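Local coordinates for putative signal recognition particle protein (Chaetomium thermophilum, PDB 5CK4) that probably acts as the GTP-binding, Arf-like beta subunit of the signal recognition particle receptor in protein translocation at the endoplasmic reticulum membrane, at residues L182-L193 / L236-R247. Sequence-based numbering, arbitrary orientation.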
ATOM      1  N   LEU A 182     -13.442  -7.890  -2.304  1.00 26.23           N
ATOM      2  CA  LEU A 182     -12.495  -8.419  -1.324  1.00 25.96           C
ATOM      3  C   LEU A 182     -11.430  -9.295  -1.991  1.00 18.60           C
ATOM      4  O   LEU A 182     -10.229  -9.113  -1.759  1.00 20.10           O
ATOM      5  CB  LEU A 182     -13.218  -9.217  -0.227  1.00 27.46           C
ATOM      6  CG  LEU A 182     -12.273 -10.037   0.664  1.00 25.74           C
ATOM      7  CD1 LEU A 182     -11.346  -9.125   1.465  1.00 22.12           C
ATOM      8  CD2 LEU A 182     -13.053 -10.947   1.589  1.00 34.63           C
ATOM      9  N   SER A 183     -11.874 -10.214  -2.841  1.00 20.11           N
ATOM     10  CA  SER A 183     -10.970 -11.169  -3.483  1.00 23.17           C
ATOM     11  C   SER A 183      -9.977 -10.491  -4.418  1.00 20.16           C
ATOM     12  O   SER A 183      -8.777 -10.787  -4.390  1.00 17.79           O
ATOM     13  CB  SER A 183     -11.766 -12.218  -4.269  1.00 33.63           C
ATOM     14  OG  SER A 183     -12.522 -13.032  -3.390  1.00 45.24           O
ATOM     15  N   GLN A 184     -10.480  -9.591  -5.257  1.00 20.11           N
ATOM     16  CA  GLN A 184      -9.627  -8.935  -6.246  1.00 24.00           C
ATOM     17  C   GLN A 184      -8.666  -7.949  -5.596  1.00 16.09           C
ATOM     18  O   GLN A 184      -7.504  -7.842  -5.982  1.00 19.23           O
ATOM     19  CB  GLN A 184     -10.475  -8.268  -7.335  1.00 23.85           C
ATOM     20  CG  GLN A 184     -11.194  -9.290  -8.194  1.00 30.95           C
ATOM     21  CD  GLN A 184     -12.029  -8.680  -9.307  1.00 51.13           C
ATOM     22  OE1 GLN A 184     -11.987  -7.473  -9.554  1.00 52.37           O
ATOM     23  NE2 GLN A 184     -12.797  -9.524  -9.991  1.00 55.47           N
ATOM     24  N   THR A 185      -9.151  -7.237  -4.589  1.00 15.92           N
ATOM     25  CA  THR A 185      -8.313  -6.304  -3.851  1.00 14.08           C
ATOM     26  C   THR A 185      -7.229  -7.019  -3.058  1.00 14.24           C
ATOM     27  O   THR A 185      -6.074  -6.587  -3.036  1.00 14.53           O
ATOM     28  CB  THR A 185      -9.173  -5.444  -2.895  1.00 17.70           C
ATOM     29  OG1 THR A 185     -10.135  -4.720  -3.665  1.00 21.75           O
ATOM     30  CG2 THR A 185      -8.323  -4.469  -2.108  1.00 19.26           C
ATOM     31  N   ALA A 186      -7.596  -8.114  -2.403  1.00 14.59           N
ATOM     32  CA  ALA A 186      -6.620  -8.883  -1.623  1.00 14.66           C
ATOM     33  C   ALA A 186      -5.561  -9.510  -2.526  1.00 16.03           C
ATOM     34  O   ALA A 186      -4.421  -9.671  -2.129  1.00 12.56           O
ATOM     35  CB  ALA A 186      -7.314  -9.964  -0.824  1.00 17.51           C
ATOM     36  N   SER A 187      -5.958  -9.895  -3.730  1.00 18.19           N
ATOM     37  CA  SER A 187      -5.011 -10.452  -4.689  1.00 16.02           C
ATOM     38  C   SER A 187      -3.907  -9.439  -5.022  1.00 17.24           C
ATOM     39  O   SER A 187      -2.731  -9.784  -5.083  1.00 18.06           O
ATOM     40  CB  SER A 187      -5.745 -10.909  -5.950  1.00 23.61           C
ATOM     41  OG  SER A 187      -4.840 -11.475  -6.865  1.00 30.81           O
ATOM     42  N   TYR A 188      -4.298  -8.189  -5.236  1.00 14.64           N
ATOM     43  CA  TYR A 188      -3.342  -7.105  -5.479  1.00 15.43           C
ATOM     44  C   TYR A 188      -2.462  -6.876  -4.261  1.00 14.90           C
ATOM     45  O   TYR A 188      -1.230  -6.797  -4.371  1.00 13.93           O
ATOM     46  CB  TYR A 188      -4.088  -5.818  -5.822  1.00 17.82           C
ATOM     47  CG  TYR A 188      -3.249  -4.716  -6.439  1.00 16.45           C
ATOM     48  CD1 TYR A 188      -1.895  -4.894  -6.719  1.00 18.11           C
ATOM     49  CD2 TYR A 188      -3.825  -3.492  -6.745  1.00 21.31           C
ATOM     50  CE1 TYR A 188      -1.136  -3.869  -7.282  1.00 20.25           C
ATOM     51  CE2 TYR A 188      -3.085  -2.469  -7.297  1.00 20.74           C
ATOM     52  CZ  TYR A 188      -1.740  -2.664  -7.570  1.00 23.22           C
ATOM     53  OH  TYR A 188      -1.026  -1.631  -8.150  1.00 25.33           O
ATOM     54  N   LEU A 189      -3.091  -6.777  -3.094  1.00 13.14           N
ATOM     55  CA  LEU A 189      -2.336  -6.590  -1.853  1.00 11.89           C
ATOM     56  C   LEU A 189      -1.354  -7.745  -1.628  1.00 11.11           C
ATOM     57  O   LEU A 189      -0.202  -7.537  -1.197  1.00 12.14           O
ATOM     58  CB  LEU A 189      -3.302  -6.449  -0.666  1.00  9.62           C
ATOM     59  CG  LEU A 189      -2.650  -6.294   0.715  1.00  9.40           C
ATOM     60  CD1 LEU A 189      -1.761  -5.050   0.760  1.00 14.70           C
ATOM     61  CD2 LEU A 189      -3.753  -6.207   1.751  1.00  9.34           C
ATOM     62  N   TYR A 190      -1.798  -8.966  -1.913  1.00 10.95           N
ATOM     63  CA  TYR A 190      -0.913 -10.121  -1.799  1.00 11.43           C
ATOM     64  C   TYR A 190       0.372  -9.898  -2.599  1.00 14.89           C
ATOM     65  O   TYR A 190       1.466 -10.092  -2.075  1.00 13.43           O
ATOM     66  CB  TYR A 190      -1.623 -11.407  -2.271  1.00 13.35           C
ATOM     67  CG  TYR A 190      -0.898 -12.711  -1.922  1.00 15.64           C
ATOM     68  CD1 TYR A 190       0.181 -13.163  -2.676  1.00 14.59           C
ATOM     69  CD2 TYR A 190      -1.309 -13.494  -0.851  1.00 13.65           C
ATOM     70  CE1 TYR A 190       0.840 -14.357  -2.355  1.00 16.72           C
ATOM     71  CE2 TYR A 190      -0.664 -14.688  -0.534  1.00 14.54           C
ATOM     72  CZ  TYR A 190       0.407 -15.112  -1.285  1.00 15.64           C
ATOM     73  OH  TYR A 190       1.053 -16.300  -0.968  1.00 19.28           O
ATOM     74  N   ASP A 191       0.233  -9.482  -3.858  1.00 12.14           N
ATOM     75  CA  ASP A 191       1.391  -9.263  -4.725  1.00 14.63           C
ATOM     76  C   ASP A 191       2.284  -8.135  -4.230  1.00 12.82           C
ATOM     77  O   ASP A 191       3.504  -8.206  -4.349  1.00 14.96           O
ATOM     78  CB  ASP A 191       0.964  -8.961  -6.169  1.00 18.03           C
ATOM     79  CG  ASP A 191       0.389 -10.170  -6.878  1.00 24.93           C
ATOM     80  OD1 ASP A 191       0.691 -11.305  -6.459  1.00 28.74           O
ATOM     81  OD2 ASP A 191      -0.370  -9.975  -7.852  1.00 30.52           O
ATOM     82  N   VAL A 192       1.672  -7.083  -3.698  1.00 14.16           N
ATOM     83  CA  VAL A 192       2.428  -5.955  -3.157  1.00 14.87           C
ATOM     84  C   VAL A 192       3.314  -6.409  -1.993  1.00 13.46           C
ATOM     85  O   VAL A 192       4.528  -6.184  -1.993  1.00 11.44           O
ATOM     86  CB  VAL A 192       1.495  -4.794  -2.720  1.00 14.58           C
ATOM     87  CG1 VAL A 192       2.194  -3.851  -1.767  1.00 14.87           C
ATOM     88  CG2 VAL A 192       0.987  -4.022  -3.960  1.00 14.40           C
ATOM     89  N   LEU A 193       2.695  -7.037  -0.997  1.00 12.91           N
ATOM     90  CA  LEU A 193       3.434  -7.543   0.157  1.00 13.59           C
ATOM     91  C   LEU A 193       4.452  -8.638  -0.209  1.00 11.53           C
ATOM     92  O   LEU A 193       5.559  -8.672   0.343  1.00 12.26           O
ATOM     93  CB  LEU A 193       2.452  -8.033   1.230  1.00 10.84           C
ATOM     94  CG  LEU A 193       1.504  -6.950   1.764  1.00 13.50           C
ATOM     95  CD1 LEU A 193       0.623  -7.503   2.881  1.00 12.49           C
ATOM     96  CD2 LEU A 193       2.307  -5.760   2.279  1.00  9.44           C
ATOM     97  N   LEU A 236      -9.163  -9.030   5.363  1.00 12.16           N
ATOM     98  CA  LEU A 236      -7.985  -9.096   4.488  1.00 14.75           C
ATOM     99  C   LEU A 236      -7.040 -10.214   4.919  1.00 15.08           C
ATOM    100  O   LEU A 236      -6.515 -10.951   4.076  1.00 12.81           O
ATOM    101  CB  LEU A 236      -7.239  -7.763   4.467  1.00 14.91           C
ATOM    102  CG  LEU A 236      -7.854  -6.590   3.675  1.00 18.44           C
ATOM    103  CD1 LEU A 236      -7.007  -5.342   3.851  1.00 13.69           C
ATOM    104  CD2 LEU A 236      -8.017  -6.917   2.195  1.00 17.41           C
ATOM    105  N   GLU A 237      -6.826 -10.337   6.228  1.00 10.40           N
ATOM    106  CA  GLU A 237      -5.915 -11.353   6.754  1.00 17.65           C
ATOM    107  C   GLU A 237      -6.408 -12.752   6.420  1.00 13.91           C
ATOM    108  O   GLU A 237      -5.627 -13.636   6.045  1.00 13.42           O
ATOM    109  CB  GLU A 237      -5.747 -11.198   8.268  1.00 14.73           C
ATOM    110  CG  GLU A 237      -4.778 -10.073   8.615  1.00 18.49           C
ATOM    111  CD  GLU A 237      -4.761  -9.734  10.073  1.00 20.86           C
ATOM    112  OE1 GLU A 237      -5.717 -10.103  10.795  1.00 17.57           O
ATOM    113  OE2 GLU A 237      -3.781  -9.092  10.505  1.00 19.77           O
ATOM    114  N   HIS A 238      -7.706 -12.961   6.560  1.00 12.37           N
ATOM    115  CA  HIS A 238      -8.254 -14.258   6.213  1.00 15.07           C
ATOM    116  C   HIS A 238      -8.162 -14.520   4.708  1.00 15.87           C
ATOM    117  O   HIS A 238      -7.901 -15.650   4.283  1.00 18.71           O
ATOM    118  CB  HIS A 238      -9.678 -14.419   6.746  1.00 25.14           C
ATOM    119  CG  HIS A 238      -9.733 -14.722   8.218  1.00 30.85           C
ATOM    120  ND1 HIS A 238      -9.897 -13.744   9.176  1.00 38.26           N
ATOM    121  CD2 HIS A 238      -9.622 -15.891   8.893  1.00 34.07           C
ATOM    122  CE1 HIS A 238      -9.903 -14.298  10.375  1.00 31.43           C
ATOM    123  NE2 HIS A 238      -9.738 -15.600  10.232  1.00 34.81           N
ATOM    124  N   GLU A 239      -8.334 -13.488   3.895  1.00 16.37           N
ATOM    125  CA  GLU A 239      -8.260 -13.720   2.456  1.00 14.42           C
ATOM    126  C   GLU A 239      -6.823 -13.977   1.992  1.00 13.64           C
ATOM    127  O   GLU A 239      -6.592 -14.839   1.148  1.00 18.53           O
ATOM    128  CB  GLU A 239      -8.913 -12.584   1.671  1.00 18.37           C
ATOM    129  CG  GLU A 239      -8.917 -12.799   0.166  1.00 18.21           C
ATOM    130  CD  GLU A 239      -9.886 -13.873  -0.323  1.00 32.97           C
ATOM    131  OE1 GLU A 239     -10.631 -14.458   0.487  1.00 28.26           O
ATOM    132  OE2 GLU A 239      -9.888 -14.133  -1.540  1.00 38.02           O
ATOM    133  N   LEU A 240      -5.866 -13.234   2.537  1.00 14.17           N
ATOM    134  CA  LEU A 240      -4.444 -13.452   2.236  1.00 15.36           C
ATOM    135  C   LEU A 240      -4.007 -14.840   2.695  1.00 16.70           C
ATOM    136  O   LEU A 240      -3.242 -15.512   2.011  1.00 14.59           O
ATOM    137  CB  LEU A 240      -3.565 -12.375   2.911  1.00 11.42           C
ATOM    138  CG  LEU A 240      -3.750 -10.946   2.391  1.00 17.82           C
ATOM    139  CD1 LEU A 240      -3.055  -9.944   3.311  1.00 16.01           C
ATOM    140  CD2 LEU A 240      -3.249 -10.785   0.957  1.00 17.68           C
ATOM    141  N   GLY A 241      -4.486 -15.255   3.864  1.00 12.89           N
ATOM    142  CA  GLY A 241      -4.300 -16.621   4.325  1.00 13.44           C
ATOM    143  C   GLY A 241      -4.891 -17.659   3.380  1.00 17.06           C
ATOM    144  O   GLY A 241      -4.253 -18.679   3.098  1.00 16.38           O
ATOM    145  N   ARG A 242      -6.111 -17.424   2.895  1.00 15.74           N
ATOM    146  CA  ARG A 242      -6.735 -18.363   1.965  1.00 18.80           C
ATOM    147  C   ARG A 242      -5.895 -18.496   0.687  1.00 21.55           C
ATOM    148  O   ARG A 242      -5.691 -19.602   0.175  1.00 20.00           O
ATOM    149  CB  ARG A 242      -8.153 -17.917   1.593  1.00 18.79           C
ATOM    150  CG  ARG A 242      -8.855 -18.928   0.702  1.00 22.38           C
ATOM    151  CD  ARG A 242     -10.190 -18.418   0.177  1.00 30.80           C
ATOM    152  NE  ARG A 242      -9.996 -17.274  -0.706  1.00 35.23           N
ATOM    153  CZ  ARG A 242      -9.697 -17.364  -2.000  1.00 40.84           C
ATOM    154  NH1 ARG A 242      -9.568 -18.553  -2.577  1.00 44.09           N
ATOM    155  NH2 ARG A 242      -9.527 -16.262  -2.719  1.00 36.90           N
ATOM    156  N   ILE A 243      -5.429 -17.362   0.175  1.00 18.12           N
ATOM    157  CA  ILE A 243      -4.619 -17.343  -1.048  1.00 17.93           C
ATOM    158  C   ILE A 243      -3.328 -18.140  -0.887  1.00 18.11           C
ATOM    159  O   ILE A 243      -3.007 -18.992  -1.715  1.00 19.97           O
ATOM    160  CB  ILE A 243      -4.273 -15.892  -1.480  1.00 17.23           C
ATOM    161  CG1 ILE A 243      -5.551 -15.147  -1.867  1.00 21.25           C
ATOM    162  CG2 ILE A 243      -3.283 -15.891  -2.667  1.00 20.24           C
ATOM    163  CD1 ILE A 243      -5.385 -13.638  -1.951  1.00 22.28           C
ATOM    164  N   ARG A 244      -2.580 -17.875   0.176  1.00 17.20           N
ATOM    165  CA  ARG A 244      -1.308 -18.578   0.337  1.00 21.10           C
ATOM    166  C   ARG A 244      -1.517 -20.074   0.532  1.00 22.46           C
ATOM    167  O   ARG A 244      -0.720 -20.879   0.044  1.00 20.29           O
ATOM    168  CB  ARG A 244      -0.446 -17.973   1.453  1.00 15.49           C
ATOM    169  CG  ARG A 244      -0.963 -18.189   2.881  1.00 16.35           C
ATOM    170  CD  ARG A 244       0.015 -17.609   3.904  1.00 17.60           C
ATOM    171  NE  ARG A 244      -0.374 -17.910   5.284  1.00 13.90           N
ATOM    172  CZ  ARG A 244       0.330 -17.538   6.346  1.00 13.59           C
ATOM    173  NH1 ARG A 244       1.467 -16.866   6.178  1.00 15.87           N
ATOM    174  NH2 ARG A 244      -0.091 -17.853   7.572  1.00 17.63           N
ATOM    175  N   LYS A 245      -2.598 -20.448   1.217  1.00 18.91           N
ATOM    176  CA  LYS A 245      -2.909 -21.872   1.425  1.00 25.65           C
ATOM    177  C   LYS A 245      -3.300 -22.586   0.135  1.00 23.24           C
ATOM    178  O   LYS A 245      -2.865 -23.709  -0.126  1.00 25.24           O
ATOM    179  CB  LYS A 245      -4.037 -22.039   2.452  1.00 22.11           C
ATOM    180  CG  LYS A 245      -4.418 -23.475   2.701  1.00 26.00           C
ATOM    181  CD  LYS A 245      -3.272 -24.229   3.367  1.00 27.01           C
ATOM    182  CE  LYS A 245      -2.845 -23.536   4.651  1.00 22.25           C
ATOM    183  NZ  LYS A 245      -2.206 -24.452   5.617  1.00 43.09           N
ATOM    184  N   THR A 246      -4.134 -21.932  -0.667  1.00 26.92           N
ATOM    185  CA  THR A 246      -4.548 -22.491  -1.948  1.00 26.67           C
ATOM    186  C   THR A 246      -3.365 -22.599  -2.903  1.00 28.34           C
ATOM    187  O   THR A 246      -3.251 -23.565  -3.656  1.00 29.44           O
ATOM    188  CB  THR A 246      -5.644 -21.636  -2.607  1.00 32.47           C
ATOM    189  OG1 THR A 246      -6.755 -21.518  -1.713  1.00 42.68           O
ATOM    190  CG2 THR A 246      -6.122 -22.283  -3.897  1.00 36.40           C
ATOM    191  N   ARG A 247      -2.481 -21.610  -2.871  1.00 27.55           N
ATOM    192  CA  ARG A 247      -1.346 -21.627  -3.777  1.00 37.07           C
ATOM    193  C   ARG A 247      -0.348 -22.693  -3.370  1.00 35.39           C
ATOM    194  O   ARG A 247       0.218 -23.367  -4.221  1.00 44.72           O
ATOM    195  CB  ARG A 247      -0.692 -20.250  -3.878  1.00 35.68           C
ATOM    196  CG  ARG A 247      -1.577 -19.251  -4.600  1.00 39.38           C
ATOM    197  CD  ARG A 247      -0.872 -17.936  -4.905  1.00 43.71           C
ATOM    198  NE  ARG A 247      -1.822 -16.980  -5.468  1.00 48.63           N
ATOM    199  CZ  ARG A 247      -1.531 -15.722  -5.785  1.00 46.25           C
ATOM    200  NH1 ARG A 247      -0.301 -15.259  -5.605  1.00 42.81           N
ATOM    201  NH2 ARG A 247      -2.476 -14.928  -6.281  1.00 43.49           N
TER
HETATM  202  O   HOH W   1      -8.403 -13.285  -4.045  1.00 29.59           O
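Two helices of the P-loop GTPase fold pack with Tyr190 as a single knob in a hole formed by Leu240, Ile243, Arg244 and Arg247. The segment axes approach to 9.5 Å and cross at -71°; in the backbone register Ala186 faces Leu236 and Tyr190 faces Leu240. The Tyr190 ring is carried across the second helix by CG standing anti to the backbone N (chi1 -168°). Ile243 CG2 lies over one face, 3.8 Å from the ring centroid, which makes this a CH-pi contact. The extended Arg247 side chain adds an off-centre cation-pi interaction, its CZ 4.7 Å from the same centroid and its guanidinium plane inclined 57° to the ring. Leu240 CD2 packs 3.7 Å from Tyr190 CB, at the root of the knob. Beyond the helix, Tyr190 OH hydrogen-bonds to Gly269 O and Leu271 N, fixing the far end of the ring. Replacing Tyr190 by an alanine is likely to open a gap beside Ile243 and leave Arg247 without its aromatic partner.

Ala186 points its CB at the second helix, 3.4 Å from Glu239 CG. The Glu239 chain bends at chi2, and Arg242 NE donates to its OE1 from above the carboxylate plane; the NH2 to OE2 partner of this salt bridge is modelled doubtfully short. No direct hydrogen bond joins the segments; instead one water donates to Glu239 OE2 at 3.0 Å and, over a rather short distance, to Ser183 O. On the inner side, Leu189 CD2 meets Leu236 CD1 at 4.0 Å and also touches Leu240 CD1. Leu189 and Leu236 continue this apolar layer onto strands 159-170 and 214-219, so helices 180-201 and 229-249 pack together against the central sheet, while helix 123-131 adjoins Asp191 and Val192.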